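Local coordinates for protein glucosidase (Croceicoccus marinus, PDB 5Z3K) that probably hydrolyses O-glycosidic bonds as a beta-glucosidase of glycoside hydrolase family 39, at residues M237-I242 against A285-Y290; E245-V250 against E295-I300; L260-W265 against I289-S294. All blocks are in the same frame, centred on the assembly; numbering follows the deposited sequence.

Interaction 1: residues M237-I242 against A285-Y290; sequences MDFRTI and AAAAIY
A first torsion of -169° swings CG of M237 clear of the backbone N, and bends at the two later torsions fold the methyl of this selenomethionine over the Y290 ring, which leaves its own helix with CG beside the backbone N. CE of M237 stands 3.6 Å from the Y290 ring centroid, 12° off the normal, a CH-pi contact over the face; SE trails obliquely, which makes the pair a Met-aromatic contact. The Y290 hydroxyl is hydrogen-bonded to D353 O and G356 N, so the ring is held at its far end too. R240, bent at chi3, turns its guanidinium edge to the end of helix 277-291 and grips one carbonyl side-on: NE reaches Y290 O at 3.2 Å from above the carbonyl plane, not on a lone pair, and NH2 reaches Y290 O at 3.0 Å, in that plane and on a lone pair. Helices 238-252 and 277-291 belong to the outer layer of the (beta/alpha)8 barrel, and here the start of one meets the last turns of the other. Deeper in, F239 CE2 packs on A287 CB at 3.7 Å, and the F239 ring meets W265 edge-to-face. A water between the helices donates to A287 O and accepts a weak bond from R240 N.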
HETATM    1  N   MSE A 237      -4.814 -14.049   0.520  1.00 13.58           N
HETATM    2  CA  MSE A 237      -3.651 -14.665  -0.099  1.00 13.21           C
HETATM    3  C   MSE A 237      -3.354 -14.095  -1.497  1.00 13.81           C
HETATM    4  O   MSE A 237      -2.229 -14.214  -1.972  1.00 13.25           O
HETATM    5  CB  MSE A 237      -3.846 -16.191  -0.171  1.00 13.08           C
HETATM    6  CG  MSE A 237      -2.595 -16.996  -0.569  1.00 14.22           C
HETATM    7 SE   MSE A 237      -1.041 -16.727   0.619  1.00 24.74          SE
HETATM    8  CE  MSE A 237      -1.681 -17.655   2.225  1.00 17.85           C
ATOM      9  N   ASP A 238      -4.344 -13.447  -2.129  1.00 14.89           N
ATOM     10  CA  ASP A 238      -4.218 -13.073  -3.543  1.00 14.54           C
ATOM     11  C   ASP A 238      -2.943 -12.289  -3.832  1.00 14.67           C
ATOM     12  O   ASP A 238      -2.307 -12.481  -4.876  1.00 12.88           O
ATOM     13  CB  ASP A 238      -5.411 -12.229  -3.986  1.00 15.62           C
ATOM     14  CG  ASP A 238      -6.599 -13.051  -4.395  1.00 15.22           C
ATOM     15  OD1 ASP A 238      -6.603 -14.284  -4.141  1.00 15.63           O
ATOM     16  OD2 ASP A 238      -7.555 -12.438  -4.931  1.00 16.92           O
ATOM     17  N   PHE A 239      -2.566 -11.379  -2.937  1.00 13.11           N
ATOM     18  CA  PHE A 239      -1.456 -10.488  -3.261  1.00 14.72           C
ATOM     19  C   PHE A 239      -0.147 -11.252  -3.389  1.00 16.06           C
ATOM     20  O   PHE A 239       0.665 -10.954  -4.275  1.00 16.09           O
ATOM     21  CB  PHE A 239      -1.413  -9.376  -2.224  1.00 11.92           C
ATOM     22  CG  PHE A 239      -2.750  -8.756  -2.046  1.00 11.53           C
ATOM     23  CD1 PHE A 239      -3.272  -7.926  -3.033  1.00 12.72           C
ATOM     24  CD2 PHE A 239      -3.532  -9.078  -0.959  1.00 11.61           C
ATOM     25  CE1 PHE A 239      -4.534  -7.394  -2.908  1.00 12.03           C
ATOM     26  CE2 PHE A 239      -4.797  -8.553  -0.824  1.00 12.44           C
ATOM     27  CZ  PHE A 239      -5.304  -7.715  -1.790  1.00 14.03           C
ATOM     28  N   ARG A 240       0.050 -12.276  -2.560  1.00 12.88           N
ATOM     29  CA  ARG A 240       1.219 -13.141  -2.726  1.00 16.97           C
ATOM     30  C   ARG A 240       1.138 -13.905  -4.038  1.00 15.08           C
ATOM     31  O   ARG A 240       2.120 -13.975  -4.791  1.00 16.32           O
ATOM     32  CB  ARG A 240       1.334 -14.125  -1.559  1.00 11.16           C
ATOM     33  CG  ARG A 240       2.488 -15.100  -1.743  1.00 13.43           C
ATOM     34  CD  ARG A 240       2.405 -16.267  -0.772  1.00 16.97           C
ATOM     35  NE  ARG A 240       2.525 -15.836   0.619  1.00 13.79           N
ATOM     36  CZ  ARG A 240       2.450 -16.674   1.656  1.00 18.37           C
ATOM     37  NH1 ARG A 240       2.256 -17.976   1.439  1.00 15.46           N
ATOM     38  NH2 ARG A 240       2.566 -16.220   2.895  1.00 14.77           N
ATOM     39  N   THR A 241      -0.034 -14.480  -4.325  1.00 13.32           N
ATOM     40  CA  THR A 241      -0.221 -15.250  -5.559  1.00 17.24           C
ATOM     41  C   THR A 241       0.059 -14.401  -6.796  1.00 15.76           C
ATOM     42  O   THR A 241       0.765 -14.842  -7.712  1.00 17.43           O
ATOM     43  CB  THR A 241      -1.636 -15.823  -5.617  1.00 17.86           C
ATOM     44  OG1 THR A 241      -1.850 -16.661  -4.479  1.00 19.04           O
ATOM     45  CG2 THR A 241      -1.848 -16.647  -6.897  1.00 20.66           C
ATOM     46  N   ILE A 242      -0.482 -13.179  -6.848  1.00 12.91           N
ATOM     47  CA  ILE A 242      -0.265 -12.361  -8.044  1.00 14.28           C
ATOM     48  C   ILE A 242       1.203 -11.969  -8.167  1.00 14.49           C
ATOM     49  O   ILE A 242       1.785 -12.008  -9.260  1.00 16.32           O
ATOM     50  CB  ILE A 242      -1.170 -11.113  -8.043  1.00 15.68           C
ATOM     51  CG1 ILE A 242      -2.644 -11.490  -7.868  1.00 15.59           C
ATOM     52  CG2 ILE A 242      -0.973 -10.321  -9.337  1.00 14.81           C
ATOM     53  CD1 ILE A 242      -3.173 -12.400  -8.945  1.00 17.10           C
ATOM     54  N   ALA A 285      -5.547  -7.077   7.585  1.00 12.24           N
ATOM     55  CA  ALA A 285      -4.484  -7.556   8.461  1.00 10.62           C
ATOM     56  C   ALA A 285      -3.934  -8.899   7.979  1.00 11.41           C
ATOM     57  O   ALA A 285      -2.713  -9.099   7.938  1.00 10.18           O
ATOM     58  CB  ALA A 285      -4.985  -7.645   9.907  1.00 10.58           C
ATOM     59  N   ALA A 286      -4.810  -9.832   7.598  1.00 11.91           N
ATOM     60  CA  ALA A 286      -4.316 -11.106   7.074  1.00 10.63           C
ATOM     61  C   ALA A 286      -3.546 -10.908   5.772  1.00 10.26           C
ATOM     62  O   ALA A 286      -2.532 -11.575   5.536  1.00 11.39           O
ATOM     63  CB  ALA A 286      -5.471 -12.091   6.861  1.00 11.47           C
ATOM     64  N   ALA A 287      -4.001  -9.991   4.915  1.00 10.92           N
ATOM     65  CA  ALA A 287      -3.304  -9.763   3.648  1.00 11.26           C
ATOM     66  C   ALA A 287      -1.895  -9.230   3.880  1.00 11.29           C
ATOM     67  O   ALA A 287      -0.936  -9.665   3.231  1.00  9.92           O
ATOM     68  CB  ALA A 287      -4.102  -8.790   2.767  1.00 10.28           C
ATOM     69  N   ALA A 288      -1.759  -8.252   4.786  1.00  9.92           N
ATOM     70  CA  ALA A 288      -0.437  -7.757   5.148  1.00 10.02           C
ATOM     71  C   ALA A 288       0.460  -8.880   5.666  1.00 10.71           C
ATOM     72  O   ALA A 288       1.634  -8.964   5.297  1.00  9.65           O
ATOM     73  CB  ALA A 288      -0.570  -6.651   6.196  1.00 10.90           C
ATOM     74  N   ILE A 289      -0.073  -9.753   6.529  1.00 10.48           N
ATOM     75  CA  ILE A 289       0.744 -10.839   7.064  1.00  9.30           C
ATOM     76  C   ILE A 289       1.180 -11.772   5.943  1.00 12.97           C
ATOM     77  O   ILE A 289       2.357 -12.145   5.846  1.00 11.89           O
ATOM     78  CB  ILE A 289      -0.010 -11.594   8.172  1.00  8.68           C
ATOM     79  CG1 ILE A 289      -0.187 -10.653   9.374  1.00 11.64           C
ATOM     80  CG2 ILE A 289       0.761 -12.860   8.577  1.00 10.99           C
ATOM     81  CD1 ILE A 289      -1.120 -11.163  10.485  1.00 12.07           C
ATOM     82  N   TYR A 290       0.243 -12.160   5.076  1.00 10.38           N
ATOM     83  CA  TYR A 290       0.598 -13.108   4.024  1.00 11.90           C
ATOM     84  C   TYR A 290       1.570 -12.494   3.022  1.00 12.45           C
ATOM     85  O   TYR A 290       2.446 -13.201   2.515  1.00 14.56           O
ATOM     86  CB  TYR A 290      -0.656 -13.620   3.304  1.00 11.62           C
ATOM     87  CG  TYR A 290      -1.479 -14.570   4.148  1.00 11.55           C
ATOM     88  CD1 TYR A 290      -0.868 -15.522   4.954  1.00 12.34           C
ATOM     89  CD2 TYR A 290      -2.872 -14.494   4.158  1.00 10.90           C
ATOM     90  CE1 TYR A 290      -1.621 -16.382   5.747  1.00 13.26           C
ATOM     91  CE2 TYR A 290      -3.635 -15.349   4.954  1.00 11.51           C
ATOM     92  CZ  TYR A 290      -2.999 -16.294   5.736  1.00 13.72           C
ATOM     93  OH  TYR A 290      -3.748 -17.141   6.519  1.00 13.56           O
TER
HETATM   94  O   HOH W   1      -1.127 -11.525   0.519  1.00 14.86           O

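Interaction 2: residues E245-V250 against E295-I300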
ATOM      1  N   GLU A 245       3.440 -14.419  -9.890  1.00 15.12           N
ATOM      2  CA  GLU A 245       3.290 -14.453 -11.340  1.00 18.93           C
ATOM      3  C   GLU A 245       3.944 -13.241 -11.994  1.00 21.62           C
ATOM      4  O   GLU A 245       4.601 -13.366 -13.036  1.00 19.73           O
ATOM      5  CB  GLU A 245       1.810 -14.540 -11.708  1.00 17.25           C
ATOM      6  CG  GLU A 245       1.561 -14.566 -13.201  1.00 30.99           C
ATOM      7  CD  GLU A 245       2.153 -15.795 -13.864  1.00 37.74           C
ATOM      8  OE1 GLU A 245       2.438 -16.780 -13.143  1.00 36.13           O
ATOM      9  OE2 GLU A 245       2.334 -15.773 -15.102  1.00 37.12           O
ATOM     10  N   VAL A 246       3.794 -12.065 -11.387  1.00 16.25           N
ATOM     11  CA  VAL A 246       4.414 -10.865 -11.938  1.00 15.46           C
ATOM     12  C   VAL A 246       5.927 -10.985 -11.886  1.00 15.42           C
ATOM     13  O   VAL A 246       6.634 -10.610 -12.831  1.00 19.51           O
ATOM     14  CB  VAL A 246       3.919  -9.619 -11.181  1.00 13.72           C
ATOM     15  CG1 VAL A 246       4.666  -8.396 -11.661  1.00 16.44           C
ATOM     16  CG2 VAL A 246       2.425  -9.458 -11.369  1.00 14.72           C
ATOM     17  N   ARG A 247       6.446 -11.506 -10.775  1.00 18.46           N
ATOM     18  CA  ARG A 247       7.877 -11.733 -10.650  1.00 19.86           C
ATOM     19  C   ARG A 247       8.399 -12.583 -11.796  1.00 17.51           C
ATOM     20  O   ARG A 247       9.431 -12.261 -12.396  1.00 18.14           O
ATOM     21  CB  ARG A 247       8.179 -12.409  -9.311  1.00 16.64           C
ATOM     22  CG  ARG A 247       9.661 -12.689  -9.114  1.00 16.37           C
ATOM     23  CD  ARG A 247      10.362 -11.432  -8.648  1.00 14.88           C
ATOM     24  NE  ARG A 247      10.971 -10.699  -9.754  1.00 18.24           N
ATOM     25  CZ  ARG A 247      11.399  -9.441  -9.678  1.00 26.03           C
ATOM     26  NH1 ARG A 247      11.271  -8.758  -8.543  1.00 17.93           N
ATOM     27  NH2 ARG A 247      11.956  -8.862 -10.743  1.00 20.80           N
ATOM     28  N   ALA A 248       7.673 -13.647 -12.144  1.00 20.62           N
ATOM     29  CA  ALA A 248       8.126 -14.539 -13.217  1.00 19.65           C
ATOM     30  C   ALA A 248       8.151 -13.838 -14.578  1.00 21.70           C
ATOM     31  O   ALA A 248       9.053 -14.084 -15.389  1.00 21.97           O
ATOM     32  CB  ALA A 248       7.235 -15.777 -13.274  1.00 18.71           C
ATOM     33  N   ILE A 249       7.163 -12.985 -14.859  1.00 22.72           N
ATOM     34  CA  ILE A 249       7.131 -12.291 -16.149  1.00 22.24           C
ATOM     35  C   ILE A 249       8.225 -11.234 -16.214  1.00 24.64           C
ATOM     36  O   ILE A 249       8.895 -11.071 -17.245  1.00 24.01           O
ATOM     37  CB  ILE A 249       5.741 -11.681 -16.395  1.00 22.79           C
ATOM     38  CG1 ILE A 249       4.703 -12.778 -16.580  1.00 21.76           C
ATOM     39  CG2 ILE A 249       5.751 -10.742 -17.603  1.00 25.76           C
ATOM     40  CD1 ILE A 249       3.315 -12.306 -16.326  1.00 23.04           C
ATOM     41  N   VAL A 250       8.425 -10.496 -15.121  1.00 21.43           N
ATOM     42  CA  VAL A 250       9.482  -9.491 -15.093  1.00 25.41           C
ATOM     43  C   VAL A 250      10.852 -10.146 -15.237  1.00 21.42           C
ATOM     44  O   VAL A 250      11.721  -9.647 -15.963  1.00 22.08           O
ATOM     45  CB  VAL A 250       9.379  -8.650 -13.805  1.00 20.44           C
ATOM     46  CG1 VAL A 250      10.575  -7.729 -13.673  1.00 21.87           C
ATOM     47  CG2 VAL A 250       8.081  -7.847 -13.816  1.00 18.54           C
ATOM     48  N   GLU A 295       6.766 -11.957  -3.160  1.00 14.12           N
ATOM     49  CA  GLU A 295       7.595 -11.182  -4.070  1.00 14.26           C
ATOM     50  C   GLU A 295       7.274  -9.691  -4.043  1.00 12.92           C
ATOM     51  O   GLU A 295       7.924  -8.929  -4.764  1.00 13.21           O
ATOM     52  CB  GLU A 295       7.455 -11.728  -5.497  1.00 11.25           C
ATOM     53  CG  GLU A 295       7.854 -13.209  -5.611  1.00 15.64           C
ATOM     54  CD  GLU A 295       9.306 -13.462  -5.238  1.00 22.25           C
ATOM     55  OE1 GLU A 295      10.142 -12.556  -5.424  1.00 20.08           O
ATOM     56  OE2 GLU A 295       9.618 -14.583  -4.788  1.00 24.81           O
ATOM     57  N   VAL A 296       6.310  -9.250  -3.224  1.00 14.12           N
ATOM     58  CA  VAL A 296       6.055  -7.823  -3.076  1.00 11.53           C
ATOM     59  C   VAL A 296       7.228  -7.170  -2.355  1.00 13.21           C
ATOM     60  O   VAL A 296       7.627  -7.593  -1.260  1.00 13.33           O
ATOM     61  CB  VAL A 296       4.740  -7.577  -2.314  1.00 13.26           C
ATOM     62  CG1 VAL A 296       4.508  -6.080  -2.123  1.00 14.90           C
ATOM     63  CG2 VAL A 296       3.564  -8.224  -3.039  1.00 13.21           C
ATOM     64  N   ASP A 297       7.775  -6.110  -2.955  1.00 14.04           N
ATOM     65  CA  ASP A 297       8.879  -5.385  -2.336  1.00 16.33           C
ATOM     66  C   ASP A 297       8.442  -4.092  -1.667  1.00 15.32           C
ATOM     67  O   ASP A 297       9.082  -3.656  -0.702  1.00 13.83           O
ATOM     68  CB  ASP A 297       9.956  -5.065  -3.374  1.00 16.04           C
ATOM     69  CG  ASP A 297      10.645  -6.313  -3.891  1.00 17.77           C
ATOM     70  OD1 ASP A 297      11.016  -7.166  -3.061  1.00 19.80           O
ATOM     71  OD2 ASP A 297      10.790  -6.457  -5.121  1.00 18.07           O
ATOM     72  N   LYS A 298       7.380  -3.472  -2.175  1.00 12.78           N
ATOM     73  CA  LYS A 298       6.781  -2.276  -1.603  1.00 11.68           C
ATOM     74  C   LYS A 298       5.286  -2.346  -1.876  1.00 10.58           C
ATOM     75  O   LYS A 298       4.868  -2.828  -2.935  1.00 12.89           O
ATOM     76  CB  LYS A 298       7.350  -0.995  -2.226  1.00 13.90           C
ATOM     77  CG  LYS A 298       8.830  -0.774  -2.015  1.00 17.61           C
ATOM     78  CD  LYS A 298       9.145  -0.457  -0.576  1.00 19.74           C
ATOM     79  CE  LYS A 298      10.538   0.188  -0.457  1.00 27.89           C
ATOM     80  NZ  LYS A 298      11.426  -0.219  -1.590  1.00 32.30           N
ATOM     81  N   ALA A 299       4.484  -1.859  -0.929  1.00 10.51           N
ATOM     82  CA  ALA A 299       3.042  -1.999  -1.026  1.00 11.56           C
ATOM     83  C   ALA A 299       2.355  -0.713  -0.611  1.00 14.55           C
ATOM     84  O   ALA A 299       2.809  -0.036   0.319  1.00 10.17           O
ATOM     85  CB  ALA A 299       2.543  -3.155  -0.147  1.00  7.40           C
ATOM     86  N   ILE A 300       1.242  -0.413  -1.294  1.00 10.83           N
ATOM     87  CA  ILE A 300       0.457   0.812  -1.114  1.00 12.83           C
ATOM     88  C   ILE A 300      -0.985   0.378  -0.872  1.00 12.04           C
ATOM     89  O   ILE A 300      -1.697   0.013  -1.817  1.00 10.71           O
ATOM     90  CB  ILE A 300       0.537   1.748  -2.331  1.00 11.74           C
ATOM     91  CG1 ILE A 300       1.981   2.069  -2.722  1.00 13.35           C
ATOM     92  CG2 ILE A 300      -0.224   3.039  -2.062  1.00 11.59           C
ATOM     93  CD1 ILE A 300       2.716   2.980  -1.728  1.00 13.62           C
TER
HETATM   94  O   HOH W   2      10.452  -9.162  -5.876  1.00 18.10           O
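R247 lays its aliphatic stem against the side chain of E295: CB of R247 lies 3.8 Å from CG of E295, and CD of R247 comes to 3.4 Å from OE1 of E295. The two chains cross at about a right angle, with guanidinium and carboxylate planes 89° apart, and the charged atoms stay separate, NE of R247 being 4.8 Å from OE1 of E295. The guanidinium turns its edge toward D297, whose OD2 lies near its plane but 4.2 Å from NH1 of R247, beyond a salt bridge. A water fills the role of intermediary: it accepts from NH1 of R247 at 2.8 Å, in the guanidinium plane, and sits 2.8 Å from both E295 O and OD2 of D297, two acceptors that share its protons with others nearby. Bends at chi2 (81°) and chi3 of R247 swing the group off the E295 stem and toward this water. Behind this first shell, T258 O is bonded to NH1 of R247, while D297 OD2 takes the backbone N-H of L260 on the neighbouring barrel strand. Helix 238-252 is thus tied to the entry of strand 298-301, the last strand of the (beta/alpha)8 barrel. R247 spends its direct salt bridge on D251 within its own helix, so its attraction to E295 and D297 is probably longer-range, carried to D297 through the water and weakened by the partly exposed setting.

Interaction 3: residues L260-W265 against I289-S294; sequences LLLSYW and IYMQDS
Apolar and aromatic contacts carry this pairing, and M291, a selenomethionine, supplies them all from the helix side. Its methyl sits over the indole of W265: CE of M291 is 3.6 Å from the centroid of the six-membered ring, 15° off the normal, a CH-pi contact made squarely over the face. CE is equally close to CD2 and CE2 of W265, the two atoms of the ring fusion, so the methyl covers the middle of the bicyclic system. The selenium follows over the same indole, with SE of M291 4.5 Å from the centroid of the five-membered ring, 17° off its normal, which completes a Met-aromatic contact. A looser touch comes from the strand at L262, whose CD2 lies 4.2 Å from CE of M291, the two side chains crossing at about a right angle. In M291, CG stands between the backbone N and the carbonyl carbon (chi1 75°), chi2 is extended, and a bend at chi3 turns the methyl onto the indole.

The segments belong to one beta-alpha-beta unit of the (beta/alpha)8 barrel, strand 259-266, helix 277-291 and strand 298-301, and M291 lies between the helix end and the barrel strands. A299 of the next strand also touches both M291 and W265, while F301 meets the W265 ring edge-to-face.

Between these two segments the contact is apolar; hydrogen bonding appears within the turn leaving the helix, where OG of S294 donates to O of M291 at 2.6 Å and accepts the backbone N-H of V296.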
ATOM      1  N   LEU A 260       9.224  -5.269  -7.297  1.00 13.64           N
ATOM      2  CA  LEU A 260       7.787  -5.297  -7.544  1.00 14.14           C
ATOM      3  C   LEU A 260       7.103  -4.337  -6.576  1.00 13.27           C
ATOM      4  O   LEU A 260       7.218  -4.495  -5.359  1.00 13.51           O
ATOM      5  CB  LEU A 260       7.223  -6.704  -7.368  1.00 14.92           C
ATOM      6  CG  LEU A 260       7.713  -7.780  -8.334  1.00 16.34           C
ATOM      7  CD1 LEU A 260       6.696  -8.919  -8.387  1.00 14.80           C
ATOM      8  CD2 LEU A 260       7.971  -7.197  -9.720  1.00 15.60           C
ATOM      9  N   LEU A 261       6.391  -3.352  -7.108  1.00 14.18           N
ATOM     10  CA  LEU A 261       5.693  -2.381  -6.271  1.00 14.44           C
ATOM     11  C   LEU A 261       4.194  -2.555  -6.454  1.00 13.53           C
ATOM     12  O   LEU A 261       3.677  -2.402  -7.566  1.00 12.76           O
ATOM     13  CB  LEU A 261       6.120  -0.953  -6.613  1.00 12.88           C
ATOM     14  CG  LEU A 261       5.883   0.099  -5.529  1.00 14.78           C
ATOM     15  CD1 LEU A 261       6.867   1.247  -5.719  1.00 16.05           C
ATOM     16  CD2 LEU A 261       4.457   0.612  -5.585  1.00 20.26           C
ATOM     17  N   LEU A 262       3.504  -2.851  -5.358  1.00 10.66           N
ATOM     18  CA  LEU A 262       2.058  -3.036  -5.356  1.00  9.38           C
ATOM     19  C   LEU A 262       1.423  -1.666  -5.113  1.00 13.58           C
ATOM     20  O   LEU A 262       1.306  -1.213  -3.971  1.00 13.88           O
ATOM     21  CB  LEU A 262       1.680  -4.074  -4.302  1.00 14.34           C
ATOM     22  CG  LEU A 262       0.231  -4.487  -4.045  1.00 12.63           C
ATOM     23  CD1 LEU A 262      -0.506  -4.828  -5.352  1.00 12.18           C
ATOM     24  CD2 LEU A 262       0.208  -5.653  -3.040  1.00 12.18           C
ATOM     25  N   SER A 263       1.024  -0.986  -6.201  1.00 13.00           N
ATOM     26  CA  SER A 263       0.609   0.415  -6.111  1.00 13.61           C
ATOM     27  C   SER A 263      -0.792   0.600  -5.547  1.00 12.37           C
ATOM     28  O   SER A 263      -1.112   1.697  -5.066  1.00 11.62           O
ATOM     29  CB  SER A 263       0.684   1.073  -7.494  1.00 13.90           C
ATOM     30  OG  SER A 263       2.008   1.509  -7.740  1.00 16.24           O
ATOM     31  N   TYR A 264      -1.641  -0.424  -5.640  1.00  9.93           N
ATOM     32  CA  TYR A 264      -2.961  -0.450  -5.015  1.00 13.68           C
ATOM     33  C   TYR A 264      -3.179  -1.848  -4.485  1.00 12.08           C
ATOM     34  O   TYR A 264      -2.985  -2.818  -5.226  1.00 13.30           O
ATOM     35  CB  TYR A 264      -4.127  -0.195  -5.977  1.00 14.41           C
ATOM     36  CG  TYR A 264      -4.262   1.117  -6.712  1.00 12.30           C
ATOM     37  CD1 TYR A 264      -3.459   1.411  -7.805  1.00 15.26           C
ATOM     38  CD2 TYR A 264      -5.283   2.000  -6.392  1.00 12.87           C
ATOM     39  CE1 TYR A 264      -3.625   2.590  -8.522  1.00 13.04           C
ATOM     40  CE2 TYR A 264      -5.461   3.192  -7.100  1.00 17.76           C
ATOM     41  CZ  TYR A 264      -4.631   3.474  -8.173  1.00 16.57           C
ATOM     42  OH  TYR A 264      -4.803   4.654  -8.890  1.00 16.62           O
ATOM     43  N   TRP A 265      -3.643  -1.950  -3.252  1.00 12.98           N
ATOM     44  CA  TRP A 265      -4.158  -3.219  -2.763  1.00 12.67           C
ATOM     45  C   TRP A 265      -5.220  -2.928  -1.718  1.00 12.11           C
ATOM     46  O   TRP A 265      -5.073  -2.006  -0.905  1.00  9.50           O
ATOM     47  CB  TRP A 265      -3.050  -4.116  -2.207  1.00 10.90           C
ATOM     48  CG  TRP A 265      -2.510  -3.773  -0.843  1.00 11.03           C
ATOM     49  CD1 TRP A 265      -1.412  -3.021  -0.568  1.00 11.46           C
ATOM     50  CD2 TRP A 265      -3.007  -4.236   0.424  1.00 12.58           C
ATOM     51  NE1 TRP A 265      -1.202  -2.958   0.786  1.00 11.64           N
ATOM     52  CE2 TRP A 265      -2.166  -3.697   1.421  1.00 11.09           C
ATOM     53  CE3 TRP A 265      -4.076  -5.050   0.811  1.00  9.68           C
ATOM     54  CZ2 TRP A 265      -2.362  -3.941   2.780  1.00 11.05           C
ATOM     55  CZ3 TRP A 265      -4.272  -5.286   2.172  1.00 10.28           C
ATOM     56  CH2 TRP A 265      -3.416  -4.734   3.133  1.00  9.48           C
ATOM     57  N   ILE A 289      -0.073  -9.753   6.529  1.00 10.48           N
ATOM     58  CA  ILE A 289       0.744 -10.839   7.064  1.00  9.30           C
ATOM     59  C   ILE A 289       1.180 -11.772   5.943  1.00 12.97           C
ATOM     60  O   ILE A 289       2.357 -12.145   5.846  1.00 11.89           O
ATOM     61  CB  ILE A 289      -0.010 -11.594   8.172  1.00  8.68           C
ATOM     62  CG1 ILE A 289      -0.187 -10.653   9.374  1.00 11.64           C
ATOM     63  CG2 ILE A 289       0.761 -12.860   8.577  1.00 10.99           C
ATOM     64  CD1 ILE A 289      -1.120 -11.163  10.485  1.00 12.07           C
ATOM     65  N   TYR A 290       0.243 -12.160   5.076  1.00 10.38           N
ATOM     66  CA  TYR A 290       0.598 -13.108   4.024  1.00 11.90           C
ATOM     67  C   TYR A 290       1.570 -12.494   3.022  1.00 12.45           C
ATOM     68  O   TYR A 290       2.446 -13.201   2.515  1.00 14.56           O
ATOM     69  CB  TYR A 290      -0.656 -13.620   3.304  1.00 11.62           C
ATOM     70  CG  TYR A 290      -1.479 -14.570   4.148  1.00 11.55           C
ATOM     71  CD1 TYR A 290      -0.868 -15.522   4.954  1.00 12.34           C
ATOM     72  CD2 TYR A 290      -2.872 -14.494   4.158  1.00 10.90           C
ATOM     73  CE1 TYR A 290      -1.621 -16.382   5.747  1.00 13.26           C
ATOM     74  CE2 TYR A 290      -3.635 -15.349   4.954  1.00 11.51           C
ATOM     75  CZ  TYR A 290      -2.999 -16.294   5.736  1.00 13.72           C
ATOM     76  OH  TYR A 290      -3.748 -17.141   6.519  1.00 13.56           O
HETATM   77  N   MSE A 291       1.463 -11.197   2.733  1.00 10.60           N
HETATM   78  CA  MSE A 291       2.334 -10.634   1.705  1.00  9.94           C
HETATM   79  C   MSE A 291       3.715 -10.311   2.269  1.00 12.87           C
HETATM   80  O   MSE A 291       4.629 -10.003   1.516  1.00 12.07           O
HETATM   81  CB  MSE A 291       1.705  -9.385   1.072  1.00 12.31           C
HETATM   82  CG  MSE A 291       1.770  -8.151   1.947  1.00 12.30           C
HETATM   83 SE   MSE A 291       1.180  -6.581   0.953  0.79 17.94          SE
HETATM   84  CE  MSE A 291      -0.729  -6.949   0.837  1.00 11.91           C
ATOM     85  N   GLN A 292       3.876 -10.381   3.596  1.00 11.02           N
ATOM     86  CA  GLN A 292       5.206 -10.203   4.171  1.00  9.30           C
ATOM     87  C   GLN A 292       6.172 -11.266   3.662  1.00 13.07           C
ATOM     88  O   GLN A 292       7.381 -11.023   3.576  1.00 12.73           O
ATOM     89  CB  GLN A 292       5.125 -10.222   5.702  1.00 13.34           C
ATOM     90  CG  GLN A 292       6.469 -10.123   6.442  1.00 14.17           C
ATOM     91  CD  GLN A 292       7.115  -8.738   6.415  1.00 13.14           C
ATOM     92  OE1 GLN A 292       8.301  -8.598   6.729  1.00 12.44           O
ATOM     93  NE2 GLN A 292       6.344  -7.710   6.051  1.00 13.23           N
ATOM     94  N   ASP A 293       5.651 -12.439   3.311  1.00 12.63           N
ATOM     95  CA  ASP A 293       6.407 -13.527   2.696  1.00 12.75           C
ATOM     96  C   ASP A 293       5.949 -13.642   1.239  1.00 12.83           C
ATOM     97  O   ASP A 293       5.075 -14.440   0.900  1.00 12.64           O
ATOM     98  CB  ASP A 293       6.177 -14.826   3.464  1.00 13.65           C
ATOM     99  CG  ASP A 293       6.645 -14.740   4.894  1.00 15.18           C
ATOM    100  OD1 ASP A 293       7.792 -14.283   5.093  1.00 12.91           O
ATOM    101  OD2 ASP A 293       5.867 -15.111   5.811  1.00 12.23           O
ATOM    102  N   SER A 294       6.521 -12.813   0.373  1.00 14.83           N
ATOM    103  CA  SER A 294       6.025 -12.749  -1.003  1.00 10.90           C
ATOM    104  C   SER A 294       7.043 -12.012  -1.857  1.00 12.43           C
ATOM    105  O   SER A 294       8.035 -11.480  -1.357  1.00 12.74           O
ATOM    106  CB  SER A 294       4.672 -12.042  -1.078  1.00 13.53           C
ATOM    107  OG  SER A 294       4.859 -10.634  -1.021  1.00 12.72           O
TER

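Interactions 1 and 3 are buried and lean on selenomethionine methyls over aromatic faces; interaction 1 adds an arginine grip on a helix-end carbonyl, while interaction 2, at the surface, combines the stem of an arginine with charge and water. Helix 238-252 serves interactions 1 and 2, its first turns against helix 277-291 and its later ones against the approach to strand 298-301. Interaction 3 shares I289 and Y290 with interaction 1 and sets the end of helix 277-291 on the barrel wall. W265 joins these two, since A287 and F239 both pack on it. Interactions 2 and 3 meet through neighbouring barrel strands, where L262 pairs with K298 and I300.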